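Local atomic coordinates of Alpha/beta hydrolase (Streptomyces albidoflavus, PDB entry 6KSU), a protein that probably cyclises non-ribosomal peptides as a penicillin-binding-protein-type cyclase, closing them into macrolactams. Residues Ala164-Tyr174 / Leu460-His469; Ala299-Gly307 / Gly374-Asp382. All coordinates share one frame; numbering follows the deposited sequence.

From the N terminus, the chain first lays down the loop 164-174, between helices 153-160 and 176-189 of the beta-lactamase-like domain. Interaction 1 closes the longer loop, with 285 residues between its segments, when the final hairpin of the C-terminal eight-stranded barrel, 460-469, returns to it. Interaction 2 is nested inside: 299-307, which leads into edge strand 307-308 of the seven-stranded sheet, meets 374-382, the connection from helix 355-365 to the barrel. Their centres are 15 Å apart, yet they touch: Gly465 N probably donates to Phe302 O at 2.8 Å. Interaction 1 joins the barrel to the beta-lactamase-like domain, and interaction 2 lays the connection between them on the same domain.

Interaction 1. Residues Ala164-Tyr174 / Leu460-His469; sequences ALFPPGLAFSY and LLQYGGRAMH
The last hairpin of the C-terminal antiparallel barrel, strands 458-463 and 466-470 joined by a type I' turn, packs on the loop that ends at Tyr174 in the beta-lactamase-like domain. Tyr174 is probably the tyrosine of the second active-site motif of this family, since its OH has weak hydrogen bonds to Ser83 and Lys86 of a probable SxxK motif. Two bonds fix the hairpin here. Tyr174 N donates to Gly465 O at 2.9 Å, and Ala467 N donates to Ser173 OG at 2.9 Å along a nearly straight line (169°). With chi1 at -176°, the serine hydroxyl swings away from its own backbone N and reaches the edge of the strand.

Beside these bonds, the Arg466 guanidinium lies alongside the Tyr174 ring, the planes 24° apart, with Tyr174 CD2 over one guanidinium face near its rim; the two side chains point the same way. Asp140 takes Arg466 NE in a salt bridge, which probably helps hold the flat group there. Toward the other end, the apolar filling is compact: Leu460 CD1 meets Phe166 CD2 at 3.5 Å, the two side chains crossing at about a right angle, while the methyl of Ala467 comes to the edge of the same ring. Ala171 CB adds to the cover of Leu460 CD1. Gln462 turns its amide toward this loop, but its OE1 is held chiefly by Arg448; a water taking the N-H of Phe172 donates only weakly to that oxygen. At the far end Leu165 and His469 slide past each other in opposite directions, and Leu165 O sits 3.2 Å above one face of the His469 imidazole, nearest to CG and offset toward the rim.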
ATOM      1  N   ALA A 164     -17.717  -8.926  -9.417  1.00 47.28           N
ATOM      2  CA  ALA A 164     -16.577  -8.105  -9.778  1.00 40.12           C
ATOM      3  C   ALA A 164     -16.985  -6.635  -9.864  1.00 43.11           C
ATOM      4  O   ALA A 164     -18.170  -6.277  -9.864  1.00 45.69           O
ATOM      5  CB  ALA A 164     -15.989  -8.567 -11.110  1.00 38.46           C
ATOM      6  N   LEU A 165     -15.976  -5.777  -9.964  1.00 38.43           N
ATOM      7  CA  LEU A 165     -16.201  -4.340  -9.982  1.00 38.04           C
ATOM      8  C   LEU A 165     -16.516  -3.839 -11.387  1.00 41.23           C
ATOM      9  O   LEU A 165     -17.290  -2.886 -11.550  1.00 39.65           O
ATOM     10  CB  LEU A 165     -14.960  -3.652  -9.417  1.00 32.90           C
ATOM     11  CG  LEU A 165     -14.995  -2.460  -8.492  1.00 30.22           C
ATOM     12  CD1 LEU A 165     -16.210  -2.500  -7.593  1.00 35.21           C
ATOM     13  CD2 LEU A 165     -13.733  -2.514  -7.650  1.00 25.56           C
ATOM     14  N   PHE A 166     -15.928  -4.476 -12.392  1.00 34.54           N
ATOM     15  CA  PHE A 166     -15.984  -4.200 -13.821  1.00 31.91           C
ATOM     16  C   PHE A 166     -15.136  -5.300 -14.449  1.00 35.17           C
ATOM     17  O   PHE A 166     -14.536  -6.083 -13.700  1.00 34.49           O
ATOM     18  CB  PHE A 166     -15.462  -2.803 -14.157  1.00 34.38           C
ATOM     19  CG  PHE A 166     -14.220  -2.423 -13.419  1.00 33.29           C
ATOM     20  CD1 PHE A 166     -13.003  -3.005 -13.733  1.00 33.87           C
ATOM     21  CD2 PHE A 166     -14.263  -1.468 -12.412  1.00 36.45           C
ATOM     22  CE1 PHE A 166     -11.852  -2.666 -13.053  1.00 34.90           C
ATOM     23  CE2 PHE A 166     -13.109  -1.107 -11.717  1.00 32.82           C
ATOM     24  CZ  PHE A 166     -11.903  -1.701 -12.029  1.00 30.01           C
ATOM     25  N   PRO A 167     -15.073  -5.437 -15.778  1.00 37.05           N
ATOM     26  CA  PRO A 167     -14.279  -6.535 -16.354  1.00 42.49           C
ATOM     27  C   PRO A 167     -12.797  -6.302 -16.167  1.00 36.45           C
ATOM     28  O   PRO A 167     -12.321  -5.148 -16.149  1.00 33.58           O
ATOM     29  CB  PRO A 167     -14.673  -6.512 -17.845  1.00 35.19           C
ATOM     30  CG  PRO A 167     -16.030  -5.836 -17.837  1.00 32.93           C
ATOM     31  CD  PRO A 167     -15.892  -4.778 -16.812  1.00 29.22           C
ATOM     32  N   PRO A 168     -12.005  -7.367 -16.043  1.00 35.46           N
ATOM     33  CA  PRO A 168     -10.585  -7.214 -15.702  1.00 30.65           C
ATOM     34  C   PRO A 168      -9.835  -6.347 -16.703  1.00 33.68           C
ATOM     35  O   PRO A 168      -9.826  -6.618 -17.905  1.00 33.41           O
ATOM     36  CB  PRO A 168     -10.065  -8.655 -15.708  1.00 34.53           C
ATOM     37  CG  PRO A 168     -11.287  -9.512 -15.448  1.00 34.55           C
ATOM     38  CD  PRO A 168     -12.449  -8.776 -16.051  1.00 35.02           C
ATOM     39  N   GLY A 169      -9.206  -5.290 -16.196  1.00 31.16           N
ATOM     40  CA  GLY A 169      -8.332  -4.461 -17.004  1.00 29.39           C
ATOM     41  C   GLY A 169      -8.855  -3.078 -17.326  1.00 27.86           C
ATOM     42  O   GLY A 169      -8.096  -2.266 -17.871  1.00 29.93           O
ATOM     43  N   LEU A 170     -10.111  -2.773 -16.986  1.00 30.95           N
ATOM     44  CA  LEU A 170     -10.718  -1.521 -17.428  1.00 32.40           C
ATOM     45  C   LEU A 170     -10.307  -0.334 -16.558  1.00 34.96           C
ATOM     46  O   LEU A 170     -10.312   0.801 -17.043  1.00 38.86           O
ATOM     47  CB  LEU A 170     -12.250  -1.677 -17.488  1.00 43.26           C
ATOM     48  CG  LEU A 170     -13.174  -0.571 -18.048  1.00 43.94           C
ATOM     49  CD1 LEU A 170     -13.586   0.445 -16.985  1.00 48.05           C
ATOM     50  CD2 LEU A 170     -12.564   0.142 -19.240  1.00 40.72           C
ATOM     51  N   ALA A 171      -9.907  -0.561 -15.304  1.00 37.20           N
ATOM     52  CA  ALA A 171      -9.551   0.566 -14.449  1.00 30.44           C
ATOM     53  C   ALA A 171      -8.788   0.102 -13.204  1.00 28.56           C
ATOM     54  O   ALA A 171      -8.927  -1.032 -12.743  1.00 27.14           O
ATOM     55  CB  ALA A 171     -10.798   1.351 -14.036  1.00 31.10           C
ATOM     56  N   PHE A 172      -8.014   1.021 -12.642  1.00 30.83           N
ATOM     57  CA  PHE A 172      -7.335   0.771 -11.378  1.00 24.82           C
ATOM     58  C   PHE A 172      -8.337   0.802 -10.224  1.00 25.56           C
ATOM     59  O   PHE A 172      -9.166   1.711 -10.133  1.00 25.59           O
ATOM     60  CB  PHE A 172      -6.244   1.811 -11.164  1.00 27.31           C
ATOM     61  CG  PHE A 172      -5.515   1.668  -9.849  1.00 26.68           C
ATOM     62  CD1 PHE A 172      -4.363   0.883  -9.761  1.00 18.85           C
ATOM     63  CD2 PHE A 172      -5.979   2.303  -8.704  1.00 23.89           C
ATOM     64  CE1 PHE A 172      -3.677   0.723  -8.562  1.00 22.64           C
ATOM     65  CE2 PHE A 172      -5.285   2.161  -7.477  1.00 23.95           C
ATOM     66  CZ  PHE A 172      -4.134   1.373  -7.409  1.00 21.29           C
ATOM     67  N   SER A 173      -8.284  -0.209  -9.361  1.00 23.33           N
ATOM     68  CA  SER A 173      -8.970  -0.128  -8.076  1.00 21.68           C
ATOM     69  C   SER A 173      -8.165  -0.903  -7.040  1.00 21.45           C
ATOM     70  O   SER A 173      -7.964  -2.112  -7.180  1.00 21.37           O
ATOM     71  CB  SER A 173     -10.407  -0.656  -8.163  1.00 22.99           C
ATOM     72  OG  SER A 173     -11.073  -0.489  -6.922  1.00 16.59           O
ATOM     73  N   TYR A 174      -7.720  -0.211  -5.991  1.00 21.64           N
ATOM     74  CA  TYR A 174      -6.870  -0.846  -4.992  1.00 21.01           C
ATOM     75  C   TYR A 174      -7.629  -1.966  -4.293  1.00 21.02           C
ATOM     76  O   TYR A 174      -8.809  -1.823  -3.970  1.00 20.07           O
ATOM     77  CB  TYR A 174      -6.404   0.196  -3.985  1.00 21.93           C
ATOM     78  CG  TYR A 174      -5.298  -0.240  -3.059  1.00 20.86           C
ATOM     79  CD1 TYR A 174      -3.981   0.198  -3.257  1.00 23.64           C
ATOM     80  CD2 TYR A 174      -5.558  -1.058  -1.966  1.00 22.37           C
ATOM     81  CE1 TYR A 174      -2.949  -0.174  -2.383  1.00 21.85           C
ATOM     82  CE2 TYR A 174      -4.514  -1.434  -1.079  1.00 25.92           C
ATOM     83  CZ  TYR A 174      -3.224  -0.988  -1.304  1.00 19.47           C
ATOM     84  OH  TYR A 174      -2.213  -1.352  -0.444  1.00 24.26           O
ATOM     85  N   LEU A 460     -18.272   4.542 -13.318  1.00 30.33           N
ATOM     86  CA  LEU A 460     -17.408   4.438 -12.153  1.00 33.12           C
ATOM     87  C   LEU A 460     -17.239   5.782 -11.471  1.00 28.07           C
ATOM     88  O   LEU A 460     -17.165   6.828 -12.124  1.00 25.05           O
ATOM     89  CB  LEU A 460     -16.013   3.915 -12.520  1.00 37.32           C
ATOM     90  CG  LEU A 460     -15.965   2.428 -12.796  1.00 33.95           C
ATOM     91  CD1 LEU A 460     -14.509   2.004 -12.918  1.00 37.14           C
ATOM     92  CD2 LEU A 460     -16.684   1.710 -11.664  1.00 34.92           C
ATOM     93  N   LEU A 461     -17.156   5.724 -10.150  1.00 25.65           N
ATOM     94  CA  LEU A 461     -16.621   6.785  -9.318  1.00 28.32           C
ATOM     95  C   LEU A 461     -15.332   6.263  -8.686  1.00 29.51           C
ATOM     96  O   LEU A 461     -15.327   5.170  -8.105  1.00 32.47           O
ATOM     97  CB  LEU A 461     -17.671   7.163  -8.263  1.00 32.64           C
ATOM     98  CG  LEU A 461     -17.514   8.145  -7.107  1.00 39.23           C
ATOM     99  CD1 LEU A 461     -18.923   8.545  -6.624  1.00 28.07           C
ATOM    100  CD2 LEU A 461     -16.638   7.619  -5.939  1.00 32.70           C
ATOM    101  N   GLN A 462     -14.227   7.004  -8.824  1.00 25.28           N
ATOM    102  CA  GLN A 462     -13.035   6.620  -8.084  1.00 28.94           C
ATOM    103  C   GLN A 462     -12.443   7.803  -7.321  1.00 26.85           C
ATOM    104  O   GLN A 462     -12.488   8.952  -7.772  1.00 27.69           O
ATOM    105  CB  GLN A 462     -11.980   5.924  -8.992  1.00 27.42           C
ATOM    106  CG  GLN A 462     -11.371   6.730 -10.088  1.00 33.13           C
ATOM    107  CD  GLN A 462     -10.451   5.902 -10.977  1.00 28.19           C
ATOM    108  OE1 GLN A 462      -9.792   6.448 -11.851  1.00 27.41           O
ATOM    109  NE2 GLN A 462     -10.403   4.583 -10.755  1.00 27.38           N
ATOM    110  N   TYR A 463     -11.907   7.483  -6.138  1.00 21.88           N
ATOM    111  CA  TYR A 463     -11.236   8.389  -5.204  1.00 23.43           C
ATOM    112  C   TYR A 463     -10.424   7.550  -4.229  1.00 24.21           C
ATOM    113  O   TYR A 463     -10.794   6.413  -3.927  1.00 24.69           O
ATOM    114  CB  TYR A 463     -12.228   9.261  -4.411  1.00 25.75           C
ATOM    115  CG  TYR A 463     -12.962   8.543  -3.279  1.00 26.54           C
ATOM    116  CD1 TYR A 463     -12.546   8.684  -1.951  1.00 26.94           C
ATOM    117  CD2 TYR A 463     -14.080   7.741  -3.531  1.00 27.27           C
ATOM    118  CE1 TYR A 463     -13.221   8.053  -0.905  1.00 26.55           C
ATOM    119  CE2 TYR A 463     -14.759   7.088  -2.490  1.00 30.58           C
ATOM    120  CZ  TYR A 463     -14.319   7.258  -1.173  1.00 36.80           C
ATOM    121  OH  TYR A 463     -14.961   6.636  -0.120  1.00 41.73           O
ATOM    122  N   GLY A 464      -9.351   8.138  -3.699  1.00 24.22           N
ATOM    123  CA  GLY A 464      -8.435   7.380  -2.845  1.00 28.07           C
ATOM    124  C   GLY A 464      -7.943   6.089  -3.491  1.00 24.44           C
ATOM    125  O   GLY A 464      -7.675   5.103  -2.804  1.00 27.70           O
ATOM    126  N   GLY A 465      -7.857   6.069  -4.822  1.00 28.10           N
ATOM    127  CA  GLY A 465      -7.440   4.895  -5.567  1.00 20.06           C
ATOM    128  C   GLY A 465      -8.402   3.725  -5.558  1.00 21.18           C
ATOM    129  O   GLY A 465      -8.062   2.675  -6.102  1.00 19.12           O
ATOM    130  N   ARG A 466      -9.589   3.849  -4.963  1.00 22.56           N
ATOM    131  CA  ARG A 466     -10.600   2.808  -5.095  1.00 20.38           C
ATOM    132  C   ARG A 466     -11.630   3.210  -6.147  1.00 25.90           C
ATOM    133  O   ARG A 466     -11.897   4.395  -6.343  1.00 24.17           O
ATOM    134  CB  ARG A 466     -11.316   2.545  -3.766  1.00 23.55           C
ATOM    135  CG  ARG A 466     -10.632   1.478  -2.915  1.00 32.69           C
ATOM    136  CD  ARG A 466      -9.467   2.079  -2.132  1.00 27.14           C
ATOM    137  NE  ARG A 466      -9.037   1.233  -1.023  1.00 37.35           N
ATOM    138  CZ  ARG A 466      -7.929   1.447  -0.317  1.00 38.84           C
ATOM    139  NH1 ARG A 466      -7.164   2.493  -0.623  1.00 33.06           N
ATOM    140  NH2 ARG A 466      -7.582   0.617   0.679  1.00 31.01           N
ATOM    141  N   ALA A 467     -12.186   2.207  -6.838  1.00 23.83           N
ATOM    142  CA  ALA A 467     -13.333   2.375  -7.716  1.00 22.29           C
ATOM    143  C   ALA A 467     -14.587   1.919  -6.981  1.00 25.19           C
ATOM    144  O   ALA A 467     -14.544   1.069  -6.091  1.00 24.93           O
ATOM    145  CB  ALA A 467     -13.192   1.570  -9.025  1.00 25.91           C
ATOM    146  N   MET A 468     -15.709   2.511  -7.349  1.00 25.72           N
ATOM    147  CA  MET A 468     -17.006   2.085  -6.846  1.00 28.08           C
ATOM    148  C   MET A 468     -17.926   1.915  -8.038  1.00 25.07           C
ATOM    149  O   MET A 468     -18.042   2.827  -8.858  1.00 29.22           O
ATOM    150  CB  MET A 468     -17.562   3.103  -5.847  1.00 29.81           C
ATOM    151  CG  MET A 468     -16.503   3.536  -4.836  1.00 33.96           C
ATOM    152  SD  MET A 468     -17.061   4.057  -3.217  1.00 40.32           S
ATOM    153  CE  MET A 468     -18.354   2.897  -2.841  1.00 35.27           C
ATOM    154  N   HIS A 469     -18.588   0.765  -8.116  1.00 21.29           N
ATOM    155  CA  HIS A 469     -19.408   0.417  -9.265  1.00 31.15           C
ATOM    156  C   HIS A 469     -20.821   0.992  -9.153  1.00 29.86           C
ATOM    157  O   HIS A 469     -21.544   0.694  -8.201  1.00 28.00           O
ATOM    158  CB  HIS A 469     -19.481  -1.106  -9.395  1.00 34.62           C
ATOM    159  CG  HIS A 469     -20.068  -1.568 -10.687  1.00 45.52           C
ATOM    160  ND1 HIS A 469     -20.534  -2.853 -10.876  1.00 52.85           N
ATOM    161  CD2 HIS A 469     -20.261  -0.920 -11.862  1.00 48.91           C
ATOM    162  CE1 HIS A 469     -20.987  -2.975 -12.114  1.00 57.56           C
ATOM    163  NE2 HIS A 469     -20.835  -1.816 -12.731  1.00 52.34           N
TER
HETATM  164  O   HOH W   1      -7.954   4.077 -13.441  1.00 27.28           O

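Interaction 2. Residues Ala299-Gly307 / Gly374-Asp382; sequences AEPFGLADG and GHYALPVPD
Tyr376, on the connection between the beta-lactamase-like domain and the C-terminal barrel, lays its ring against the backbone of Gly303-Ala305 and forms the dense part of this contact. One face rests on backbone: Ala305 N lies 3.8 Å above the ring centre, and the Leu304 carbonyl carbon sits over the same face toward the rim. CG lies anti to the tyrosine's own N (chi1 174°), carrying the phenol across to that backbone, where Gly303 N donates to Tyr376 OH at 2.8 Å through a bent bond (136°). Pro301 centres an inverse gamma turn, and separately its O accepts from both Leu304 N and Ala305 N, which folds the 301-305 backbone tightly.

Contact thins along 378-379. Phe302 CZ meets Pro379 CG at 3.7 Å, the phenyl reaching back from a CB that points away, and Leu378, itself exposed, brings CD2 no closer than 4.1 Å to Gly303 CA. Two waters also bridge the segments: one donates to Asp306 OD2 and His375 O, the other to Asp306 OD1 and Ala377 O.

Asp306 OD1 also lies at the ring edge, 3.5 Å from Tyr376 CD1, while OD2 accepts from Gly316 N. With its oxygens so supplied with donors, the carboxylate is probably ionised, and its negative charge would favour the positively polarised C-H rim of the tyrosine.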
ATOM      1  N   ALA A 299      -4.519   3.514 -16.937  1.00 40.98           N
ATOM      2  CA  ALA A 299      -5.256   3.168 -15.713  1.00 37.73           C
ATOM      3  C   ALA A 299      -4.615   3.902 -14.530  1.00 35.03           C
ATOM      4  O   ALA A 299      -3.909   3.319 -13.711  1.00 37.24           O
ATOM      5  CB  ALA A 299      -5.288   1.659 -15.476  1.00 38.79           C
ATOM      6  N   GLU A 300      -4.890   5.198 -14.427  1.00 32.31           N
ATOM      7  CA  GLU A 300      -4.289   5.998 -13.359  1.00 37.13           C
ATOM      8  C   GLU A 300      -4.866   5.622 -11.989  1.00 35.79           C
ATOM      9  O   GLU A 300      -6.089   5.517 -11.842  1.00 30.43           O
ATOM     10  CB  GLU A 300      -4.495   7.491 -13.634  1.00 39.07           C
ATOM     11  CG  GLU A 300      -3.446   8.395 -12.962  1.00 43.84           C
ATOM     12  CD  GLU A 300      -4.010   9.729 -12.430  1.00 46.73           C
ATOM     13  OE1 GLU A 300      -4.714  10.429 -13.193  1.00 44.22           O
ATOM     14  OE2 GLU A 300      -3.733  10.076 -11.251  1.00 47.14           O
ATOM     15  N   PRO A 301      -4.010   5.409 -10.950  1.00 33.40           N
ATOM     16  CA  PRO A 301      -4.501   5.190  -9.562  1.00 30.15           C
ATOM     17  C   PRO A 301      -4.963   6.493  -8.924  1.00 29.66           C
ATOM     18  O   PRO A 301      -4.303   7.080  -8.056  1.00 32.91           O
ATOM     19  CB  PRO A 301      -3.271   4.588  -8.861  1.00 27.15           C
ATOM     20  CG  PRO A 301      -2.103   5.096  -9.616  1.00 27.24           C
ATOM     21  CD  PRO A 301      -2.540   5.403 -11.035  1.00 28.53           C
ATOM     22  N   PHE A 302      -6.140   6.952  -9.357  1.00 33.54           N
ATOM     23  CA  PHE A 302      -6.581   8.313  -9.073  1.00 32.86           C
ATOM     24  C   PHE A 302      -6.772   8.544  -7.577  1.00 31.24           C
ATOM     25  O   PHE A 302      -7.572   7.865  -6.929  1.00 30.53           O
ATOM     26  CB  PHE A 302      -7.879   8.603  -9.834  1.00 36.46           C
ATOM     27  CG  PHE A 302      -8.215  10.045  -9.891  1.00 31.75           C
ATOM     28  CD1 PHE A 302      -7.494  10.896 -10.714  1.00 36.41           C
ATOM     29  CD2 PHE A 302      -9.228  10.560  -9.110  1.00 37.25           C
ATOM     30  CE1 PHE A 302      -7.778  12.232 -10.763  1.00 36.16           C
ATOM     31  CE2 PHE A 302      -9.523  11.901  -9.151  1.00 43.28           C
ATOM     32  CZ  PHE A 302      -8.791  12.740  -9.979  1.00 41.54           C
ATOM     33  N   GLY A 303      -6.056   9.521  -7.036  1.00 23.28           N
ATOM     34  CA  GLY A 303      -6.134   9.826  -5.622  1.00 29.08           C
ATOM     35  C   GLY A 303      -5.147   9.098  -4.726  1.00 30.33           C
ATOM     36  O   GLY A 303      -5.241   9.233  -3.501  1.00 34.87           O
ATOM     37  N   LEU A 304      -4.208   8.316  -5.297  1.00 27.75           N
ATOM     38  CA  LEU A 304      -3.180   7.576  -4.552  1.00 29.84           C
ATOM     39  C   LEU A 304      -1.777   7.770  -5.114  1.00 23.15           C
ATOM     40  O   LEU A 304      -0.857   8.044  -4.347  1.00 23.66           O
ATOM     41  CB  LEU A 304      -3.510   6.077  -4.516  1.00 23.68           C
ATOM     42  CG  LEU A 304      -4.221   5.478  -3.300  1.00 24.45           C
ATOM     43  CD1 LEU A 304      -4.113   3.945  -3.327  1.00 25.99           C
ATOM     44  CD2 LEU A 304      -3.684   6.058  -1.974  1.00 23.54           C
ATOM     45  N   ALA A 305      -1.591   7.640  -6.427  1.00 22.57           N
ATOM     46  CA  ALA A 305      -0.288   7.809  -7.054  1.00 22.32           C
ATOM     47  C   ALA A 305      -0.493   8.225  -8.505  1.00 30.57           C
ATOM     48  O   ALA A 305      -1.617   8.221  -9.024  1.00 28.98           O
ATOM     49  CB  ALA A 305       0.538   6.519  -6.979  1.00 22.46           C
ATOM     50  N   ASP A 306       0.621   8.537  -9.178  1.00 26.42           N
ATOM     51  CA  ASP A 306       0.568   8.846 -10.605  1.00 28.69           C
ATOM     52  C   ASP A 306       0.539   7.604 -11.488  1.00 28.60           C
ATOM     53  O   ASP A 306       0.043   7.672 -12.617  1.00 28.29           O
ATOM     54  CB  ASP A 306       1.746   9.733 -10.979  1.00 31.17           C
ATOM     55  CG  ASP A 306       1.720  11.030 -10.241  1.00 35.94           C
ATOM     56  OD1 ASP A 306       0.646  11.665 -10.255  1.00 45.09           O
ATOM     57  OD2 ASP A 306       2.746  11.406  -9.632  1.00 35.50           O
ATOM     58  N   GLY A 307       1.031   6.474 -11.003  1.00 26.14           N
ATOM     59  CA  GLY A 307       0.932   5.234 -11.747  1.00 23.30           C
ATOM     60  C   GLY A 307       1.164   4.065 -10.821  1.00 25.92           C
ATOM     61  O   GLY A 307       1.701   4.222  -9.719  1.00 27.20           O
ATOM     62  N   GLY A 374       9.733  12.269  -4.168  1.00 37.84           N
ATOM     63  CA  GLY A 374       8.595  12.800  -4.893  1.00 39.94           C
ATOM     64  C   GLY A 374       7.398  12.993  -3.981  1.00 44.25           C
ATOM     65  O   GLY A 374       7.270  12.345  -2.940  1.00 44.65           O
ATOM     66  N   HIS A 375       6.522  13.913  -4.366  1.00 47.90           N
ATOM     67  CA  HIS A 375       5.228  14.051  -3.719  1.00 46.88           C
ATOM     68  C   HIS A 375       4.123  13.584  -4.658  1.00 45.74           C
ATOM     69  O   HIS A 375       4.304  13.459  -5.874  1.00 39.96           O
ATOM     70  CB  HIS A 375       4.947  15.499  -3.284  1.00 53.53           C
ATOM     71  CG  HIS A 375       6.157  16.245  -2.814  1.00 63.16           C
ATOM     72  ND1 HIS A 375       7.052  16.837  -3.680  1.00 68.23           N
ATOM     73  CD2 HIS A 375       6.615  16.507  -1.565  1.00 63.69           C
ATOM     74  CE1 HIS A 375       8.012  17.423  -2.986  1.00 66.20           C
ATOM     75  NE2 HIS A 375       7.771  17.238  -1.701  1.00 65.90           N
ATOM     76  N   TYR A 376       2.968  13.314  -4.066  1.00 42.03           N
ATOM     77  CA  TYR A 376       1.733  13.171  -4.816  1.00 39.49           C
ATOM     78  C   TYR A 376       0.690  14.053  -4.155  1.00 42.83           C
ATOM     79  O   TYR A 376       0.422  13.911  -2.956  1.00 44.77           O
ATOM     80  CB  TYR A 376       1.256  11.720  -4.866  1.00 35.73           C
ATOM     81  CG  TYR A 376      -0.104  11.588  -5.522  1.00 36.02           C
ATOM     82  CD1 TYR A 376      -0.223  11.531  -6.908  1.00 32.15           C
ATOM     83  CD2 TYR A 376      -1.267  11.547  -4.759  1.00 31.61           C
ATOM     84  CE1 TYR A 376      -1.448  11.413  -7.510  1.00 29.16           C
ATOM     85  CE2 TYR A 376      -2.515  11.432  -5.357  1.00 35.02           C
ATOM     86  CZ  TYR A 376      -2.597  11.362  -6.735  1.00 33.51           C
ATOM     87  OH  TYR A 376      -3.831  11.262  -7.335  1.00 30.34           O
ATOM     88  N   ALA A 377       0.114  14.964  -4.927  1.00 45.08           N
ATOM     89  CA  ALA A 377      -1.028  15.750  -4.485  1.00 44.91           C
ATOM     90  C   ALA A 377      -2.201  15.476  -5.412  1.00 41.44           C
ATOM     91  O   ALA A 377      -2.008  15.258  -6.610  1.00 41.15           O
ATOM     92  CB  ALA A 377      -0.701  17.248  -4.466  1.00 48.94           C
ATOM     93  N   LEU A 378      -3.411  15.467  -4.852  1.00 47.72           N
ATOM     94  CA  LEU A 378      -4.606  15.361  -5.681  1.00 46.88           C
ATOM     95  C   LEU A 378      -4.715  16.597  -6.574  1.00 44.58           C
ATOM     96  O   LEU A 378      -4.252  17.680  -6.214  1.00 45.64           O
ATOM     97  CB  LEU A 378      -5.870  15.250  -4.823  1.00 53.22           C
ATOM     98  CG  LEU A 378      -6.124  14.116  -3.818  1.00 55.05           C
ATOM     99  CD1 LEU A 378      -6.163  14.655  -2.394  1.00 54.43           C
ATOM    100  CD2 LEU A 378      -7.427  13.384  -4.134  1.00 46.94           C
ATOM    101  N   PRO A 379      -5.342  16.475  -7.736  1.00 47.75           N
ATOM    102  CA  PRO A 379      -5.597  17.671  -8.543  1.00 50.46           C
ATOM    103  C   PRO A 379      -6.559  18.613  -7.837  1.00 47.78           C
ATOM    104  O   PRO A 379      -7.453  18.197  -7.096  1.00 44.04           O
ATOM    105  CB  PRO A 379      -6.216  17.111  -9.826  1.00 56.82           C
ATOM    106  CG  PRO A 379      -6.809  15.799  -9.404  1.00 55.10           C
ATOM    107  CD  PRO A 379      -5.882  15.256  -8.359  1.00 49.82           C
ATOM    108  N   VAL A 380      -6.355  19.900  -8.063  1.00 48.04           N
ATOM    109  CA  VAL A 380      -7.300  20.933  -7.656  1.00 52.86           C
ATOM    110  C   VAL A 380      -7.895  21.525  -8.930  1.00 54.79           C
ATOM    111  O   VAL A 380      -7.141  21.940  -9.822  1.00 50.85           O
ATOM    112  CB  VAL A 380      -6.628  22.009  -6.790  1.00 52.16           C
ATOM    113  CG1 VAL A 380      -7.657  23.005  -6.285  1.00 46.51           C
ATOM    114  CG2 VAL A 380      -5.895  21.358  -5.625  1.00 50.09           C
ATOM    115  N   PRO A 381      -9.220  21.562  -9.073  1.00 53.87           N
ATOM    116  CA  PRO A 381      -9.823  21.938 -10.364  1.00 51.74           C
ATOM    117  C   PRO A 381      -9.725  23.435 -10.630  1.00 56.41           C
ATOM    118  O   PRO A 381     -10.044  24.254  -9.763  1.00 54.40           O
ATOM    119  CB  PRO A 381     -11.285  21.497 -10.215  1.00 48.69           C
ATOM    120  CG  PRO A 381     -11.314  20.603  -9.009  1.00 46.11           C
ATOM    121  CD  PRO A 381     -10.222  21.073  -8.112  1.00 47.81           C
ATOM    122  N   ASP A 382      -9.294  23.784 -11.850  1.00 59.95           N
ATOM    123  CA  ASP A 382      -9.209  25.187 -12.254  1.00 62.48           C
ATOM    124  C   ASP A 382     -10.592  25.797 -12.414  1.00 63.74           C
ATOM    125  O   ASP A 382     -10.830  26.941 -12.009  1.00 68.66           O
ATOM    126  CB  ASP A 382      -8.472  25.334 -13.590  1.00 67.24           C
ATOM    127  CG  ASP A 382      -7.162  24.587 -13.639  1.00 66.71           C
ATOM    128  OD1 ASP A 382      -6.458  24.726 -14.664  1.00 67.82           O
ATOM    129  OD2 ASP A 382      -6.835  23.862 -12.678  1.00 69.76           O
TER
HETATM  130  O   HOH W   2       3.350  14.059  -8.350  1.00 30.61           O
HETATM  131  O   HOH W   3      -0.740  13.982  -9.082  1.00 36.99           O